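Local coordinates for dual function macrocyclase-peptidase POPB (Galerina marginata, PDB 5N4B), which cleaves peptide bonds after proline and macrocyclises precursor peptides in the biosynthesis of the amanitin toxins, at residues Leu58-Leu63 with Asn708-Ala713; Ala653-Val658 with Trp716-Arg721. The protein carries 1 engineered substitution. All coordinates share one frame; numbering follows the deposited sequence. Where two conformers were deposited one is given.

Contact 1 (Leu58-Leu63 with Asn708-Ala713); sequences LAQSYL and NVKDAA
Two helices of the prolyl oligopeptidase fold are bridged here by one polar link at the protein surface, between Q60 of helix 46-64 and K710 of helix 705-722. K710 NZ donates a hydrogen bond to Q60 OE1 at 3.1 Å. The two side chains come from opposite directions, and NZ meets the carbonyl oxygen. The C=O...N angle at Q60 OE1 is 134°, and NZ is tilted 19° from the carbonyl plane. Each chain is bent at chi2. Beyond its bend K710 is fully extended, which carries NZ across the gap between the helices. Each end has a second partner one turn further along its own helix. Q60 NE2 hydrogen-bonds to OD1 of D64, and K710 NZ forms a salt bridge with OD2 of D714. Both groups of the amide are therefore engaged, and the carboxylate of D714 probably balances the lysine charge. Little surface is buried, 63 Å² in all. Nearby, L63 touches D714 and F718. Helix 68-80 packs against L63 and A713, while A59 and Y62 rest on L689 of strand 688-693.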
loop_
_atom_site.group_PDB
_atom_site.type_symbol
_atom_site.label_atom_id
_atom_site.label_comp_id
_atom_site.label_asym_id
_atom_site.label_seq_id
_atom_site.Cartn_x
_atom_site.Cartn_y
_atom_site.Cartn_z
ATOM N N LEU A 58 -14.199 14.599 22.543
ATOM C CA LEU A 58 -15.577 14.601 22.030
ATOM C C LEU A 58 -15.873 13.327 21.271
ATOM O O LEU A 58 -16.959 12.733 21.418
ATOM C CB LEU A 58 -15.824 15.825 21.141
ATOM C CG LEU A 58 -17.223 16.044 20.584
ATOM C CD1 LEU A 58 -18.157 16.425 21.706
ATOM C CD2 LEU A 58 -17.179 17.139 19.561
ATOM N N ALA A 59 -14.961 12.914 20.404
ATOM C CA ALA A 59 -15.216 11.715 19.625
ATOM C C ALA A 59 -15.349 10.514 20.547
ATOM O O ALA A 59 -16.257 9.691 20.381
ATOM C CB ALA A 59 -14.098 11.474 18.630
ATOM N N GLN A 60 -14.425 10.377 21.518
ATOM C CA GLN A 60 -14.498 9.227 22.406
ATOM C C GLN A 60 -15.743 9.279 23.283
ATOM O O GLN A 60 -16.359 8.241 23.533
ATOM C CB GLN A 60 -13.267 9.136 23.308
ATOM C CG GLN A 60 -13.257 7.863 24.167
ATOM C CD GLN A 60 -13.233 6.647 23.321
ATOM O OE1 GLN A 60 -12.289 6.437 22.531
ATOM N NE2 GLN A 60 -14.276 5.849 23.407
ATOM N N SER A 61 -16.149 10.473 23.723
ATOM C CA SER A 61 -17.376 10.594 24.498
ATOM C C SER A 61 -18.577 10.101 23.673
ATOM O O SER A 61 -19.511 9.481 24.204
ATOM C CB SER A 61 -17.574 12.032 24.979
ATOM O OG SER A 61 -18.840 12.179 25.597
ATOM N N TYR A 62 -18.618 10.422 22.387
ATOM C CA TYR A 62 -19.712 9.966 21.542
ATOM C C TYR A 62 -19.689 8.448 21.408
ATOM O O TYR A 62 -20.719 7.788 21.598
ATOM C CB TYR A 62 -19.641 10.608 20.152
ATOM C CG TYR A 62 -20.835 10.291 19.309
ATOM C CD1 TYR A 62 -22.006 10.938 19.535
ATOM C CD2 TYR A 62 -20.811 9.356 18.304
ATOM C CE1 TYR A 62 -23.127 10.686 18.816
ATOM C CE2 TYR A 62 -21.981 9.067 17.589
ATOM C CZ TYR A 62 -23.119 9.743 17.862
ATOM O OH TYR A 62 -24.301 9.511 17.149
ATOM N N LEU A 63 -18.535 7.889 21.090
ATOM C CA LEU A 63 -18.405 6.444 20.961
ATOM C C LEU A 63 -18.772 5.715 22.256
ATOM O O LEU A 63 -19.321 4.605 22.199
ATOM C CB LEU A 63 -16.979 6.106 20.490
ATOM C CG LEU A 63 -16.627 6.672 19.081
ATOM C CD1 LEU A 63 -15.103 6.613 18.901
ATOM C CD2 LEU A 63 -17.361 5.963 17.992
ATOM N N ASN A 708 -5.265 -1.786 16.737
ATOM C CA ASN A 708 -5.939 -1.951 15.448
ATOM C C ASN A 708 -7.339 -2.521 15.649
ATOM O O ASN A 708 -8.313 -2.055 15.045
ATOM C CB ASN A 708 -5.099 -2.805 14.508
ATOM C CG ASN A 708 -3.973 -2.013 13.861
ATOM O OD1 ASN A 708 -4.059 -0.796 13.722
ATOM N ND2 ASN A 708 -2.920 -2.709 13.447
ATOM N N VAL A 709 -7.489 -3.510 16.545
ATOM C CA VAL A 709 -8.817 -4.093 16.800
ATOM C C VAL A 709 -9.745 -3.069 17.416
ATOM O O VAL A 709 -10.922 -2.943 17.011
ATOM C CB VAL A 709 -8.669 -5.350 17.675
ATOM C CG1 VAL A 709 -10.040 -5.776 18.221
ATOM C CG2 VAL A 709 -7.997 -6.481 16.882
ATOM N N LYS A 710 -9.247 -2.316 18.393
ATOM C CA LYS A 710 -10.055 -1.312 19.053
ATOM C C LYS A 710 -10.492 -0.257 18.058
ATOM O O LYS A 710 -11.669 0.133 18.031
ATOM C CB LYS A 710 -9.242 -0.700 20.200
ATOM C CG LYS A 710 -10.043 0.176 21.145
ATOM C CD LYS A 710 -10.150 1.639 20.723
ATOM C CE LYS A 710 -10.879 2.481 21.794
ATOM N NZ LYS A 710 -11.054 3.894 21.343
ATOM N N ASP A 711 -9.576 0.189 17.207
ATOM C CA ASP A 711 -9.909 1.204 16.215
ATOM C C ASP A 711 -10.899 0.669 15.189
ATOM O O ASP A 711 -11.803 1.401 14.777
ATOM C CB ASP A 711 -8.659 1.712 15.513
ATOM C CG ASP A 711 -7.811 2.646 16.401
ATOM O OD1 ASP A 711 -8.299 3.154 17.440
ATOM O OD2 ASP A 711 -6.596 2.748 16.058
ATOM N N ALA A 712 -10.785 -0.605 14.786
ATOM C CA ALA A 712 -11.752 -1.179 13.863
ATOM C C ALA A 712 -13.144 -1.213 14.489
ATOM O O ALA A 712 -14.146 -0.896 13.834
ATOM C CB ALA A 712 -11.303 -2.581 13.439
ATOM N N ALA A 713 -13.234 -1.594 15.757
ATOM C CA ALA A 713 -14.534 -1.619 16.404
ATOM C C ALA A 713 -15.151 -0.227 16.477
ATOM O O ALA A 713 -16.362 -0.063 16.284
ATOM C CB ALA A 713 -14.402 -2.236 17.791
#

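Contact 2 (Ala653-Val658 with Trp716-Arg721)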
loop_
_atom_site.group_PDB
_atom_site.type_symbol
_atom_site.label_atom_id
_atom_site.label_comp_id
_atom_site.label_asym_id
_atom_site.label_seq_id
_atom_site.Cartn_x
_atom_site.Cartn_y
_atom_site.Cartn_z
ATOM N N ALA A 653 -23.214 11.494 9.049
ATOM C CA ALA A 653 -22.344 11.210 10.193
ATOM C C ALA A 653 -20.950 10.883 9.690
ATOM O O ALA A 653 -20.795 10.013 8.835
ATOM C CB ALA A 653 -22.873 10.016 10.988
ATOM N N THR A 654 -19.935 11.558 10.244
ATOM C CA THR A 654 -18.583 11.485 9.751
ATOM C C THR A 654 -17.652 11.296 10.937
ATOM O O THR A 654 -17.724 12.043 11.924
ATOM C CB THR A 654 -18.224 12.761 8.983
ATOM O OG1 THR A 654 -19.035 12.873 7.801
ATOM C CG2 THR A 654 -16.792 12.734 8.516
ATOM N N LEU A 655 -16.767 10.303 10.828
ATOM C CA LEU A 655 -15.730 10.016 11.815
ATOM C C LEU A 655 -14.422 10.016 11.052
ATOM O O LEU A 655 -14.136 9.102 10.269
ATOM C CB LEU A 655 -15.924 8.695 12.510
ATOM C CG LEU A 655 -14.802 8.337 13.501
ATOM C CD1 LEU A 655 -14.783 9.315 14.670
ATOM C CD2 LEU A 655 -14.973 6.948 14.038
ATOM N N ILE A 656 -13.657 11.081 11.175
ATOM C CA ILE A 656 -12.351 11.208 10.516
ATOM C C ILE A 656 -11.313 10.612 11.447
ATOM O O ILE A 656 -11.421 10.765 12.673
ATOM C CB ILE A 656 -12.069 12.698 10.225
ATOM C CG1 ILE A 656 -13.229 13.320 9.432
ATOM C CG2 ILE A 656 -10.743 12.863 9.540
ATOM C CD1 ILE A 656 -12.961 14.652 8.821
ATOM N N THR A 657 -10.345 9.925 10.918
ATOM C CA THR A 657 -9.294 9.346 11.762
ATOM C C THR A 657 -7.937 9.707 11.184
ATOM O O THR A 657 -7.738 9.650 9.969
ATOM C CB THR A 657 -9.448 7.818 12.001
ATOM O OG1 THR A 657 -9.159 7.108 10.803
ATOM C CG2 THR A 657 -10.895 7.467 12.405
ATOM N N VAL A 658 -7.012 10.100 12.061
ATOM C CA VAL A 658 -5.648 10.386 11.670
ATOM C C VAL A 658 -4.682 9.883 12.725
ATOM O O VAL A 658 -5.037 9.680 13.882
ATOM C CB VAL A 658 -5.363 11.883 11.372
ATOM C CG1 VAL A 658 -6.243 12.412 10.239
ATOM C CG2 VAL A 658 -5.494 12.705 12.648
ATOM N N TRP A 716 -16.289 0.682 12.633
ATOM C CA TRP A 716 -17.432 -0.058 12.119
ATOM C C TRP A 716 -18.633 0.100 13.043
ATOM O O TRP A 716 -19.780 0.114 12.579
ATOM C CB TRP A 716 -17.074 -1.534 11.883
ATOM C CG TRP A 716 -15.980 -1.728 10.882
ATOM C CD1 TRP A 716 -14.786 -2.379 11.082
ATOM C CD2 TRP A 716 -15.950 -1.246 9.533
ATOM N NE1 TRP A 716 -14.034 -2.336 9.937
ATOM C CE2 TRP A 716 -14.708 -1.628 8.978
ATOM C CE3 TRP A 716 -16.850 -0.526 8.749
ATOM C CZ2 TRP A 716 -14.347 -1.327 7.663
ATOM C CZ3 TRP A 716 -16.492 -0.220 7.447
ATOM C CH2 TRP A 716 -15.259 -0.624 6.912
ATOM N N GLY A 717 -18.396 0.256 14.338
ATOM C CA GLY A 717 -19.504 0.544 15.253
ATOM C C GLY A 717 -20.113 1.912 15.013
ATOM O O GLY A 717 -21.343 2.080 15.063
ATOM N N PHE A 718 -19.271 2.885 14.721
ATOM C CA PHE A 718 -19.762 4.221 14.376
ATOM C C PHE A 718 -20.646 4.144 13.149
ATOM O O PHE A 718 -21.734 4.717 13.106
ATOM C CB PHE A 718 -18.598 5.178 14.171
ATOM C CG PHE A 718 -19.018 6.569 13.729
ATOM C CD1 PHE A 718 -19.279 7.516 14.696
ATOM C CD2 PHE A 718 -19.116 6.895 12.413
ATOM C CE1 PHE A 718 -19.686 8.812 14.361
ATOM C CE2 PHE A 718 -19.514 8.188 12.048
ATOM C CZ PHE A 718 -19.781 9.130 13.017
ATOM N N ILE A 719 -20.168 3.450 12.125
ATOM C CA ILE A 719 -20.942 3.308 10.910
ATOM C C ILE A 719 -22.256 2.604 11.215
ATOM O O ILE A 719 -23.322 3.024 10.758
ATOM C CB ILE A 719 -20.128 2.580 9.835
ATOM C CG1 ILE A 719 -19.051 3.503 9.246
ATOM C CG2 ILE A 719 -21.056 2.065 8.732
ATOM C CD1 ILE A 719 -18.036 2.811 8.410
ATOM N N ALA A 720 -22.212 1.495 11.963
ATOM C CA ALA A 720 -23.432 0.735 12.223
ATOM C C ALA A 720 -24.480 1.583 12.925
ATOM O O ALA A 720 -25.662 1.589 12.537
ATOM C CB ALA A 720 -23.141 -0.510 13.052
ATOM N N ARG A 721 -24.072 2.327 13.942
ATOM C CA ARG A 721 -25.030 3.181 14.657
ATOM C C ARG A 721 -25.553 4.288 13.749
ATOM O O ARG A 721 -26.758 4.566 13.738
ATOM C CB ARG A 721 -24.393 3.766 15.916
ATOM C CG ARG A 721 -25.327 4.742 16.572
ATOM C CD ARG A 721 -25.163 4.853 18.046
ATOM N NE ARG A 721 -25.615 3.628 18.700
ATOM C CZ ARG A 721 -25.825 3.555 20.002
ATOM N NH1 ARG A 721 -26.206 2.409 20.559
ATOM N NH2 ARG A 721 -25.631 4.639 20.742
#
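F718 of helix 705-722 lays its ring against strand 653-659 of the alpha/beta-hydrolase sheet, where it meets A653, T654 and L655. The helix segment runs nearly antiparallel to the strand, at 173°, with the two axes 9.2 Å apart. F718 holds CG opposite its backbone nitrogen (chi1 177°), and this torsion extends the ring from the helix to the strand. L655 CB sits over one ring face, 3.7 Å from the centroid and 14° off the normal, as a CH-pi contact. L655 CG lies anti to the backbone nitrogen. This, with the turn at chi2, brings the CD2 branch towards the root of the phenylalanine, 4.0 Å from F718 CB. The far end of the ring, CZ, meets A653 and T654. A653 CB packs 3.8 Å from F718 CZ, and T654 C is 3.7 Å from the same CZ atom. The backbone at A653 C and T654 N lies at the ring edge, in its plane. Strand alternation sorts the side chains: A653 and L655 point toward the helix, while T654 points away, its OG1 hydrogen-bonded to the backbone oxygen of P652. Neighbouring strands 598-602 and 688-693 hydrogen-bond to the backbone here, and P687 also touches F718. No hydrogen bond joins the two segments. All four touching residues are buried, and the contact is held by apolar packing and the CH-pi contact, consistent with a hydrophobic core between the sheet and its covering helix.

From the N terminus the chain first passes through helix 46-64, which supplies 58-63. It then runs through the propeller blades and into the hydrolase sheet, reaching 653-658. Helix 705-722 follows, with 708-713 ahead of 716-721. Contact 1 closes a loop of 644 residues, and contact 2 one of 57. Their segments alternate, so the two closures cross. Both end on helix 705-722, and their centres are 8 Å apart. They also touch: Y62 CE2 lies 4.0 Å from F718 CE1. Together they pack the last helix against both an N-terminal helix and strand 653-659, which ties the start of the chain to the hydrolase domain.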